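Local coordinates for protein 3,5-epimerase/4-reductase (Arabidopsis thaliana, PDB 4QQR) that catalyses the epimerization at C3' and C5' of dTDP-6-deoxy-4-keto-glucose and the NADPH-dependent reduction that yields dTDP-L-rhamnose, at residues Pro61-Asn66 with Glu209-Asn214. Sequence-based numbering, arbitrary orientation.
Sequences PSHVFN and EMAKRN
Ala211, on the last turn of helix 200-212, meets two aromatic side chains of strand 63-66. Its methyl carbon CB lies 3.5 Å from CZ of Phe65 and, less closely, 4.0 Å from CD2 of His63. His63 starts toward the helix, whereas Phe65 reaches it with the far end of its ring, CG anti to the carbonyl carbon (chi1 -71°); Val64 between them points away.

Polar atoms meet at the imidazole. NE2 of His63 is 3.2 Å from Ala211 O, but the angle is too poor for a hydrogen bond. Ala211 O accepts a bond from Asn214 N (2.8 Å), which together with Leu215 N to Met210 O forms the Schellman motif ending the helix, with Asn214, at positive phi, as the C-prime residue. The other ring nitrogen, ND1, is held in plane by a hydrogen bond to Ser62 OG (2.7 Å), which helps to fix the ring's rotation; OG has a second hydrogen-bond partner in Asn14 N.

Phe13 and Phe15 pack against the His63 ring, and Phe65 also touches Tyr111, a probable NADPH-binding residue. The contact thus seats the C-terminal end of helix 200-212 on one face of the parallel Rossmann sheet, where strand 63-66 runs between strands 14-18 and 107-113.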
loop_
_atom_site.group_PDB
_atom_site.type_symbol
_atom_site.label_atom_id
_atom_site.label_comp_id
_atom_site.label_asym_id
_atom_site.label_seq_id
_atom_site.Cartn_x
_atom_site.Cartn_y
_atom_site.Cartn_z
ATOM N N PRO A 61 -18.762 19.464 5.575
ATOM C CA PRO A 61 -18.006 20.150 4.514
ATOM C C PRO A 61 -18.595 19.880 3.143
ATOM O O PRO A 61 -19.289 18.886 2.976
ATOM C CB PRO A 61 -16.623 19.499 4.598
ATOM C CG PRO A 61 -16.933 18.090 5.049
ATOM C CD PRO A 61 -18.098 18.222 6.008
ATOM N N SER A 62 -18.334 20.755 2.184
ATOM C CA SER A 62 -18.734 20.508 0.811
ATOM C C SER A 62 -17.621 19.758 0.069
ATOM O O SER A 62 -17.886 19.020 -0.897
ATOM C CB SER A 62 -19.051 21.825 0.092
ATOM O OG SER A 62 -17.889 22.620 -0.046
ATOM N N HIS A 63 -16.376 19.976 0.505
ATOM C CA HIS A 63 -15.197 19.326 -0.080
ATOM C C HIS A 63 -14.156 19.140 1.028
ATOM O O HIS A 63 -14.243 19.787 2.076
ATOM C CB HIS A 63 -14.572 20.160 -1.217
ATOM C CG HIS A 63 -15.534 20.596 -2.289
ATOM N ND1 HIS A 63 -16.561 21.494 -2.060
ATOM C CD2 HIS A 63 -15.594 20.290 -3.608
ATOM C CE1 HIS A 63 -17.226 21.694 -3.184
ATOM N NE2 HIS A 63 -16.658 20.979 -4.139
ATOM N N VAL A 64 -13.169 18.271 0.787
ATOM C CA VAL A 64 -12.144 17.913 1.779
ATOM C C VAL A 64 -10.755 18.005 1.153
ATOM O O VAL A 64 -10.564 17.620 0.017
ATOM C CB VAL A 64 -12.353 16.461 2.343
ATOM C CG1 VAL A 64 -11.182 16.028 3.247
ATOM C CG2 VAL A 64 -13.673 16.331 3.079
ATOM N N PHE A 65 -9.788 18.517 1.901
ATOM C CA PHE A 65 -8.428 18.686 1.397
ATOM C C PHE A 65 -7.447 17.944 2.282
ATOM O O PHE A 65 -7.398 18.165 3.486
ATOM C CB PHE A 65 -8.062 20.166 1.354
ATOM C CG PHE A 65 -8.772 20.928 0.282
ATOM C CD1 PHE A 65 -10.113 21.264 0.426
ATOM C CD2 PHE A 65 -8.095 21.324 -0.872
ATOM C CE1 PHE A 65 -10.779 21.960 -0.569
ATOM C CE2 PHE A 65 -8.753 22.030 -1.880
ATOM C CZ PHE A 65 -10.096 22.353 -1.726
ATOM N N ASN A 66 -6.677 17.051 1.685
ATOM C CA ASN A 66 -5.672 16.310 2.431
ATOM C C ASN A 66 -4.254 16.850 2.187
ATOM O O ASN A 66 -3.592 16.507 1.200
ATOM C CB ASN A 66 -5.751 14.819 2.089
ATOM C CG ASN A 66 -4.568 14.034 2.637
ATOM O OD1 ASN A 66 -4.033 14.357 3.700
ATOM N ND2 ASN A 66 -4.152 13.004 1.908
ATOM N N GLU A 209 -9.760 25.556 -7.187
ATOM C CA GLU A 209 -10.677 25.579 -8.335
ATOM C C GLU A 209 -11.020 24.181 -8.842
ATOM O O GLU A 209 -12.116 23.960 -9.370
ATOM C CB GLU A 209 -10.116 26.433 -9.493
ATOM C CG GLU A 209 -9.890 27.894 -9.117
ATOM C CD GLU A 209 -11.182 28.600 -8.695
ATOM O OE1 GLU A 209 -12.237 28.309 -9.329
ATOM O OE2 GLU A 209 -11.137 29.426 -7.735
ATOM N N MET A 210 -10.074 23.251 -8.685
ATOM C CA MET A 210 -10.262 21.861 -9.117
ATOM C C MET A 210 -11.328 21.214 -8.270
ATOM O O MET A 210 -12.201 20.523 -8.790
ATOM C CB MET A 210 -8.955 21.078 -9.030
ATOM C CG MET A 210 -7.879 21.614 -9.975
ATOM S SD MET A 210 -6.375 20.622 -10.002
ATOM C CE MET A 210 -6.889 19.252 -11.027
ATOM N N ALA A 211 -11.249 21.467 -6.962
ATOM C CA ALA A 211 -12.295 21.103 -6.011
ATOM C C ALA A 211 -13.646 21.682 -6.437
ATOM O O ALA A 211 -14.630 20.948 -6.552
ATOM C CB ALA A 211 -11.934 21.575 -4.615
ATOM N N LYS A 212 -13.694 22.990 -6.674
ATOM C CA LYS A 212 -14.931 23.622 -7.110
ATOM C C LYS A 212 -15.521 22.948 -8.359
ATOM O O LYS A 212 -16.735 22.869 -8.499
ATOM C CB LYS A 212 -14.725 25.119 -7.337
ATOM C CG LYS A 212 -14.594 25.962 -6.048
ATOM C CD LYS A 212 -14.183 27.400 -6.377
ATOM C CE LYS A 212 -14.406 28.337 -5.199
ATOM N NZ LYS A 212 -13.620 29.631 -5.299
ATOM N N ARG A 213 -14.662 22.432 -9.239
ATOM C CA ARG A 213 -15.111 21.803 -10.475
ATOM C C ARG A 213 -15.311 20.314 -10.317
ATOM O O ARG A 213 -15.531 19.610 -11.296
ATOM C CB ARG A 213 -14.099 22.029 -11.581
ATOM C CG ARG A 213 -13.895 23.469 -11.914
ATOM C CD ARG A 213 -12.958 23.622 -13.102
ATOM N NE ARG A 213 -12.488 24.995 -13.222
ATOM C CZ ARG A 213 -11.638 25.423 -14.147
ATOM N NH1 ARG A 213 -11.147 24.583 -15.055
ATOM N NH2 ARG A 213 -11.279 26.702 -14.154
ATOM N N ASN A 214 -15.210 19.840 -9.083
ATOM C CA ASN A 214 -15.289 18.411 -8.783
ATOM C C ASN A 214 -14.378 17.495 -9.641
ATOM O O ASN A 214 -14.802 16.431 -10.106
ATOM C CB ASN A 214 -16.748 17.964 -8.840
ATOM C CG ASN A 214 -17.654 18.835 -7.986
ATOM O OD1 ASN A 214 -17.378 19.071 -6.807
ATOM N ND2 ASN A 214 -18.731 19.332 -8.583
#